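Local coordinates for protein aldehyde dehydrogenase (Burkholderia vietnamiensis, PDB 5KF0) that probably catalyses the NAD(P)+-dependent oxidation of an aldehyde to its carboxylic acid, as aldehyde dehydrogenases do, and is seen here with NADPH bound, at residues P15-N20 / V200-N205; R342-W347 / G390-L395; A350-G355 / T372-V377. All blocks are in the same frame, centred on the assembly; numbering follows the deposited sequence.

Interaction 1: P15-N20 / V200-N205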
# COMPACT_ATOMS: atom_id res chain seq x y z
N PRO A 15 5.16 -42.93 8.42
CA PRO A 15 5.68 -42.38 9.67
C PRO A 15 5.02 -41.05 9.98
O PRO A 15 4.31 -40.48 9.15
CB PRO A 15 7.16 -42.19 9.35
CG PRO A 15 7.12 -41.73 7.89
CD PRO A 15 5.94 -42.48 7.26
N TYR A 16 5.27 -40.54 11.18
CA TYR A 16 5.04 -39.11 11.39
C TYR A 16 6.36 -38.38 11.27
O TYR A 16 7.42 -39.00 11.16
CB TYR A 16 4.33 -38.80 12.73
CG TYR A 16 4.96 -39.24 14.04
CD1 TYR A 16 6.21 -38.77 14.45
CD2 TYR A 16 4.26 -40.07 14.91
CE1 TYR A 16 6.76 -39.16 15.67
CE2 TYR A 16 4.80 -40.46 16.12
CZ TYR A 16 6.04 -40.01 16.49
OH TYR A 16 6.59 -40.39 17.70
N TYR A 17 6.30 -37.06 11.23
CA TYR A 17 7.49 -36.24 11.01
C TYR A 17 7.74 -35.38 12.24
O TYR A 17 6.91 -34.53 12.59
CB TYR A 17 7.35 -35.41 9.74
CG TYR A 17 7.59 -36.29 8.54
CD1 TYR A 17 8.85 -36.38 7.95
CD2 TYR A 17 6.58 -37.11 8.04
CE1 TYR A 17 9.09 -37.24 6.88
CE2 TYR A 17 6.80 -37.97 6.97
CZ TYR A 17 8.06 -38.02 6.39
OH TYR A 17 8.30 -38.87 5.32
N LEU A 18 8.87 -35.63 12.89
CA LEU A 18 9.26 -34.95 14.11
C LEU A 18 10.55 -34.20 13.82
O LEU A 18 11.57 -34.83 13.51
CB LEU A 18 9.44 -35.95 15.26
CG LEU A 18 10.02 -35.42 16.57
CD1 LEU A 18 9.11 -34.39 17.16
CD2 LEU A 18 10.25 -36.58 17.56
N ALA A 19 10.50 -32.87 13.92
CA ALA A 19 11.65 -32.01 13.63
C ALA A 19 12.29 -32.39 12.29
O ALA A 19 13.49 -32.68 12.19
CB ALA A 19 12.67 -32.05 14.77
N ASN A 20 11.45 -32.42 11.26
CA ASN A 20 11.77 -32.57 9.85
C ASN A 20 12.04 -34.01 9.43
O ASN A 20 12.30 -34.21 8.25
CB ASN A 20 12.99 -31.75 9.39
CG ASN A 20 12.91 -30.27 9.75
OD1 ASN A 20 12.41 -29.88 10.81
ND2 ASN A 20 13.46 -29.44 8.86
N VAL A 200 7.76 -34.36 1.45
CA VAL A 200 8.33 -33.43 0.49
C VAL A 200 9.16 -32.36 1.20
O VAL A 200 10.28 -32.05 0.79
CB VAL A 200 7.22 -32.82 -0.38
CG1 VAL A 200 7.74 -31.65 -1.20
CG2 VAL A 200 6.65 -33.90 -1.31
N LEU A 201 8.61 -31.78 2.28
CA LEU A 201 9.37 -30.79 3.05
C LEU A 201 10.64 -31.38 3.64
O LEU A 201 11.64 -30.68 3.79
CB LEU A 201 8.50 -30.21 4.17
CG LEU A 201 7.49 -29.16 3.75
CD1 LEU A 201 6.54 -28.88 4.91
CD2 LEU A 201 8.23 -27.90 3.32
N ALA A 202 10.62 -32.67 3.99
CA ALA A 202 11.79 -33.32 4.57
C ALA A 202 12.94 -33.42 3.59
O ALA A 202 14.09 -33.62 4.02
CB ALA A 202 11.41 -34.71 5.09
N GLU A 203 12.67 -33.28 2.29
CA GLU A 203 13.71 -33.26 1.27
C GLU A 203 14.47 -31.94 1.21
O GLU A 203 15.51 -31.88 0.54
CB GLU A 203 13.09 -33.54 -0.11
CG GLU A 203 12.34 -34.87 -0.19
CD GLU A 203 11.56 -35.03 -1.49
OE1 GLU A 203 11.45 -34.06 -2.27
OE2 GLU A 203 11.04 -36.14 -1.74
N THR A 204 13.98 -30.89 1.87
CA THR A 204 14.59 -29.58 1.76
C THR A 204 15.62 -29.35 2.86
O THR A 204 15.73 -30.11 3.82
CB THR A 204 13.55 -28.47 1.83
OG1 THR A 204 13.05 -28.36 3.17
CG2 THR A 204 12.40 -28.73 0.87
N ASN A 205 16.35 -28.24 2.72
CA ASN A 205 17.39 -27.80 3.63
C ASN A 205 16.87 -27.02 4.82
O ASN A 205 17.66 -26.28 5.42
CB ASN A 205 18.40 -26.95 2.87
CG ASN A 205 19.69 -27.67 2.66
OD1 ASN A 205 20.75 -27.06 2.55
ND2 ASN A 205 19.62 -29.00 2.63
O HOH W 1 14.59 -33.75 6.84
O HOH W 2 13.87 -30.57 6.19
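A202, near the end of helix 192-202, touches both the carbonyl oxygen of N20 and the ring of Y17 with its methyl. A202 CB lies 3.3 Å from N20 O and 3.9 Å from Y17 CE1, meeting the tyrosine ring obliquely. Y17 sets CG beside its own backbone N (chi1 -77°), which swings the CD1-CE1 side of the ring against the methyl. Alanine suits this place because the chain of N20 comes close, N20 CA and A202 CA being 5.3 Å apart.

The polar part of the contact runs through water. One water lies within hydrogen-bonding distance of N20 O and A202 O. A second accepts from N20 ND2 at 2.9 Å and lies near L201 O and T204 O, so the amide of N20 reaches the carbonyls near the helix end. N20 OD1 accepts from G209 N. N20 has a positive phi (80°), a conformation asparagine tolerates better than most residues, and here it lies in the turn between strands 13-18 and 21-23. F211 also touches Y17 and A202, and the arrangement joins the N-terminal hairpin by backbone bonds to strand 211-213 and packs it on helix 192-202, both of the Rossmann-like coenzyme-binding domain of the aldehyde dehydrogenase fold.

Interaction 2: R342-W347 / G390-L395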
# COMPACT_ATOMS: atom_id res chain seq x y z
N ARG A 342 -26.35 -40.17 9.64
CA ARG A 342 -27.52 -40.28 10.52
C ARG A 342 -27.86 -38.95 11.17
O ARG A 342 -29.05 -38.66 11.38
CB ARG A 342 -27.28 -41.35 11.59
CG ARG A 342 -27.35 -42.76 11.06
CD ARG A 342 -27.46 -43.77 12.20
NE ARG A 342 -26.29 -43.74 13.08
CZ ARG A 342 -25.16 -44.40 12.84
NH1 ARG A 342 -25.03 -45.13 11.75
NH2 ARG A 342 -24.15 -44.32 13.70
N ARG A 343 -26.85 -38.14 11.51
CA ARG A 343 -27.13 -36.80 12.04
C ARG A 343 -27.97 -36.00 11.05
O ARG A 343 -29.03 -35.48 11.39
CB ARG A 343 -25.83 -36.06 12.35
CG ARG A 343 -26.05 -34.55 12.61
CD ARG A 343 -24.75 -33.74 12.67
NE ARG A 343 -23.89 -33.92 11.49
CZ ARG A 343 -24.09 -33.32 10.32
NH1 ARG A 343 -25.12 -32.52 10.14
NH2 ARG A 343 -23.25 -33.56 9.31
N LEU A 344 -27.50 -35.91 9.81
CA LEU A 344 -28.18 -35.09 8.82
C LEU A 344 -29.54 -35.67 8.44
O LEU A 344 -30.51 -34.93 8.29
CB LEU A 344 -27.29 -34.95 7.58
CG LEU A 344 -27.87 -34.08 6.47
CD1 LEU A 344 -28.25 -32.68 6.98
CD2 LEU A 344 -26.80 -33.98 5.39
N SER A 345 -29.63 -37.00 8.30
CA SER A 345 -30.92 -37.59 7.98
C SER A 345 -31.92 -37.37 9.12
O SER A 345 -33.12 -37.22 8.85
CB SER A 345 -30.77 -39.09 7.67
OG SER A 345 -30.57 -39.86 8.83
N GLY A 346 -31.46 -37.32 10.37
CA GLY A 346 -32.36 -37.03 11.47
C GLY A 346 -32.92 -35.61 11.41
O GLY A 346 -34.11 -35.39 11.66
N TRP A 347 -32.06 -34.64 11.08
CA TRP A 347 -32.53 -33.27 10.86
C TRP A 347 -33.51 -33.21 9.70
O TRP A 347 -34.49 -32.46 9.74
CB TRP A 347 -31.36 -32.33 10.59
CG TRP A 347 -30.36 -32.20 11.70
CD1 TRP A 347 -30.42 -32.75 12.95
CD2 TRP A 347 -29.13 -31.47 11.65
NE1 TRP A 347 -29.31 -32.40 13.68
CE2 TRP A 347 -28.50 -31.62 12.90
CE3 TRP A 347 -28.50 -30.70 10.66
CZ2 TRP A 347 -27.27 -31.02 13.19
CZ3 TRP A 347 -27.28 -30.11 10.95
CH2 TRP A 347 -26.67 -30.28 12.20
N GLY A 390 -23.58 -31.86 4.40
CA GLY A 390 -23.96 -33.03 3.66
C GLY A 390 -24.75 -32.60 2.45
O GLY A 390 -24.95 -31.41 2.22
N PRO A 391 -25.21 -33.56 1.64
CA PRO A 391 -25.75 -33.23 0.32
C PRO A 391 -27.24 -32.87 0.36
O PRO A 391 -28.06 -33.46 -0.33
CB PRO A 391 -25.48 -34.52 -0.47
CG PRO A 391 -25.58 -35.60 0.56
CD PRO A 391 -24.99 -35.01 1.82
N VAL A 392 -27.57 -31.87 1.17
CA VAL A 392 -28.93 -31.39 1.33
C VAL A 392 -28.92 -29.88 1.16
O VAL A 392 -28.05 -29.19 1.70
CB VAL A 392 -29.51 -31.75 2.71
CG1 VAL A 392 -30.92 -31.17 2.88
CG2 VAL A 392 -29.50 -33.26 2.91
N ALA A 393 -29.91 -29.36 0.43
CA ALA A 393 -30.12 -27.93 0.33
C ALA A 393 -31.60 -27.64 0.47
O ALA A 393 -32.45 -28.48 0.18
CB ALA A 393 -29.59 -27.36 -1.00
N ILE A 394 -31.89 -26.42 0.91
CA ILE A 394 -33.26 -25.98 1.14
C ILE A 394 -33.55 -24.82 0.19
O ILE A 394 -32.72 -23.93 -0.02
CB ILE A 394 -33.53 -25.60 2.61
CG1 ILE A 394 -32.84 -24.29 3.00
CG2 ILE A 394 -33.11 -26.73 3.54
CD1 ILE A 394 -33.76 -23.08 2.96
N LEU A 395 -34.74 -24.86 -0.39
CA LEU A 395 -35.19 -23.88 -1.37
C LEU A 395 -36.30 -23.05 -0.75
O LEU A 395 -37.25 -23.61 -0.19
CB LEU A 395 -35.68 -24.59 -2.64
CG LEU A 395 -36.28 -23.71 -3.74
CD1 LEU A 395 -35.21 -22.83 -4.33
CD2 LEU A 395 -36.93 -24.57 -4.82
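This is a small, buried, wholly apolar helix-to-strand contact, in which helix 338-353 lays one leucine on the start of strand 392-398. L344 carries nearly all of it from the helix side, and its CD2 methyl does the touching. L344 CD2 presses against G390 CA at 3.5 Å, tighter than carbons usually pack, and reaches V392 CG2 at 3.7 Å. The ring of P391 takes a looser part, its CD lying 4.1 Å from L344 CD2.

The torsions explain the reach. L344 CG stands anti to the backbone N (chi1 -178°), and the side chain extends from the helix toward the strand. V392 holds CG2 beside its own backbone N and turns it to the leucine; the leucine and valine chains run alongside one another, pointing contrary ways. Glycine suits position 390 because L344 CD2 packs directly on its CA.

The strand belongs to the mixed sheet of the aldehyde dehydrogenase catalytic domain, and the helix packs on one face of it. P391 is the centre of an inverse gamma turn, closed by a weak bond from V392 N to G390 O, through which the chain enters the strand. F369, of strand 368-375, touches L344, P391 and V392, while L383 of helix 382-385 touches L344 and V392, so the leucine sits among branched and aromatic side chains.

Beside it on the helix, R343 lays CG over one face of the W347 ring, 3.6 Å above its plane and offset toward the rim. The guanidinium meets W347 CE3 in plane at its edge. R343 NH2 forms a salt bridge with E340 OE1, and R343 NH1 binds A388 O, which ties the helix to the chain just before G390.

Interaction 3: A350-G355 / T372-V377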
# COMPACT_ATOMS: atom_id res chain seq x y z
N ALA A 350 -36.84 -34.51 10.79
CA ALA A 350 -37.53 -33.56 11.66
C ALA A 350 -38.14 -32.42 10.85
O ALA A 350 -39.26 -31.98 11.14
CB ALA A 350 -36.57 -33.01 12.71
N ALA A 351 -37.42 -31.94 9.84
CA ALA A 351 -37.97 -30.87 9.00
C ALA A 351 -39.22 -31.34 8.27
O ALA A 351 -40.22 -30.61 8.21
CB ALA A 351 -36.91 -30.37 8.02
N VAL A 352 -39.19 -32.56 7.73
CA VAL A 352 -40.34 -33.10 7.02
C VAL A 352 -41.52 -33.29 7.97
O VAL A 352 -42.67 -33.00 7.63
CB VAL A 352 -39.96 -34.41 6.31
CG1 VAL A 352 -41.21 -35.16 5.83
CG2 VAL A 352 -39.03 -34.12 5.13
N ALA A 353 -41.24 -33.77 9.20
CA ALA A 353 -42.32 -33.95 10.17
C ALA A 353 -42.97 -32.62 10.53
O ALA A 353 -44.16 -32.58 10.86
CB ALA A 353 -41.78 -34.64 11.43
N ALA A 354 -42.21 -31.52 10.46
CA ALA A 354 -42.72 -30.19 10.74
C ALA A 354 -43.27 -29.50 9.50
O ALA A 354 -43.56 -28.30 9.55
CB ALA A 354 -41.63 -29.33 11.38
N GLY A 355 -43.42 -30.21 8.38
CA GLY A 355 -44.12 -29.69 7.23
C GLY A 355 -43.29 -29.52 5.97
O GLY A 355 -43.86 -29.15 4.93
N THR A 372 -30.05 -34.08 -2.32
CA THR A 372 -31.40 -33.92 -1.81
C THR A 372 -31.77 -32.44 -1.73
O THR A 372 -30.95 -31.61 -1.33
CB THR A 372 -31.51 -34.60 -0.43
OG1 THR A 372 -31.25 -36.00 -0.57
CG2 THR A 372 -32.89 -34.42 0.18
N LEU A 373 -33.00 -32.12 -2.14
CA LEU A 373 -33.53 -30.76 -2.13
C LEU A 373 -34.88 -30.77 -1.42
O LEU A 373 -35.72 -31.63 -1.68
CB LEU A 373 -33.69 -30.24 -3.57
CG LEU A 373 -34.08 -28.77 -3.78
CD1 LEU A 373 -32.97 -27.84 -3.29
CD2 LEU A 373 -34.37 -28.52 -5.24
N LEU A 374 -35.08 -29.81 -0.51
CA LEU A 374 -36.35 -29.68 0.20
C LEU A 374 -36.89 -28.26 0.06
O LEU A 374 -36.13 -27.31 -0.12
CB LEU A 374 -36.21 -29.97 1.71
CG LEU A 374 -35.93 -31.40 2.17
CD1 LEU A 374 -34.44 -31.71 2.10
CD2 LEU A 374 -36.46 -31.58 3.59
N GLU A 375 -38.22 -28.15 0.15
CA GLU A 375 -38.82 -26.83 0.33
C GLU A 375 -39.70 -26.85 1.58
O GLU A 375 -39.86 -27.87 2.26
CB GLU A 375 -39.57 -26.38 -0.93
CG GLU A 375 -40.69 -27.31 -1.39
CD GLU A 375 -41.33 -26.85 -2.70
OE1 GLU A 375 -40.93 -25.79 -3.23
OE2 GLU A 375 -42.23 -27.54 -3.20
N ASP A 376 -40.22 -25.66 1.91
CA ASP A 376 -41.08 -25.46 3.08
C ASP A 376 -40.39 -25.86 4.38
O ASP A 376 -41.02 -26.38 5.31
CB ASP A 376 -42.42 -26.21 2.92
CG ASP A 376 -43.22 -25.73 1.72
OD1 ASP A 376 -43.16 -24.53 1.39
OD2 ASP A 376 -43.91 -26.56 1.10
N VAL A 377 -39.09 -25.61 4.47
CA VAL A 377 -38.34 -25.87 5.70
C VAL A 377 -38.47 -24.64 6.59
O VAL A 377 -38.08 -23.54 6.19
CB VAL A 377 -36.86 -26.18 5.40
CG1 VAL A 377 -36.10 -26.40 6.70
CG2 VAL A 377 -36.75 -27.40 4.49
O HOH W 3 -42.97 -26.23 7.22
O HOH W 4 -44.86 -29.01 2.31
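V352 and L374 make the closest apolar touch between the end of helix 338-353 and strand 368-375: V352 CG2 meets L374 CD2 at 3.9 Å, the two side chains crossing at about a right angle. L374 keeps CG beside its backbone N (chi1 -69°), which brings its branch round to the valine. A more distant touch, 4.3 Å, joins A351 CB to V377 CG1. Alanine suits the helix here, because a short side chain lets the helix backbone approach, A351 CA and V377 CA being 6.0 Å apart. I358 of the neighbouring strand 357-360 touches both V352 and L374, and M348, one turn back along the helix, also touches L374. Farther along, D376 CB makes a van der Waals contact with G355 O at 3.8 Å.

The polar links are bridged by water, at the exposed helix end. One water donates to G355 O at 2.8 Å and to D376 OD2 at 2.9 Å, so the carboxylate of D376 is joined to the helix end without touching it directly. Another lies between D376 O and A354 O, the nearer being D376 O at 2.7 Å. D376 has a positive phi (59°), a conformation aspartate accepts more readily than beta-branched residues, and it turns the chain as the strand ends.

Backbone bonds finish the helix. G355 N donates to V352 O at 3.0 Å and A356 N to A351 O. With a phi of 116°, G355 adopts a positive-phi backbone conformation that glycine enters easily. This is a Schellman motif with glycine at C-prime, ending a helix that packs on a face of the mixed sheet in the aldehyde dehydrogenase catalytic domain.

Interaction 1 closes along the chain before interaction 2 opens, and interaction 3 is nested inside the loop that interaction 2 closes. Interactions 2 and 3 lie 9 Å apart between centres and share helix 338-353, contacting it about two turns apart. Their strands, 392-398 and 368-375, are parallel neighbours in one mixed sheet: L395 N lies 2.8 Å from L374 O, a probable hydrogen bond, and V392 CG1 packs on L374 CD1. Together they fasten one helix along one sheet of the catalytic domain. Interaction 1 sits on the opposite side of the chain's centre, its centre about 40 Å and 49 Å from theirs, and joins the N-terminal hairpin to the coenzyme-binding domain.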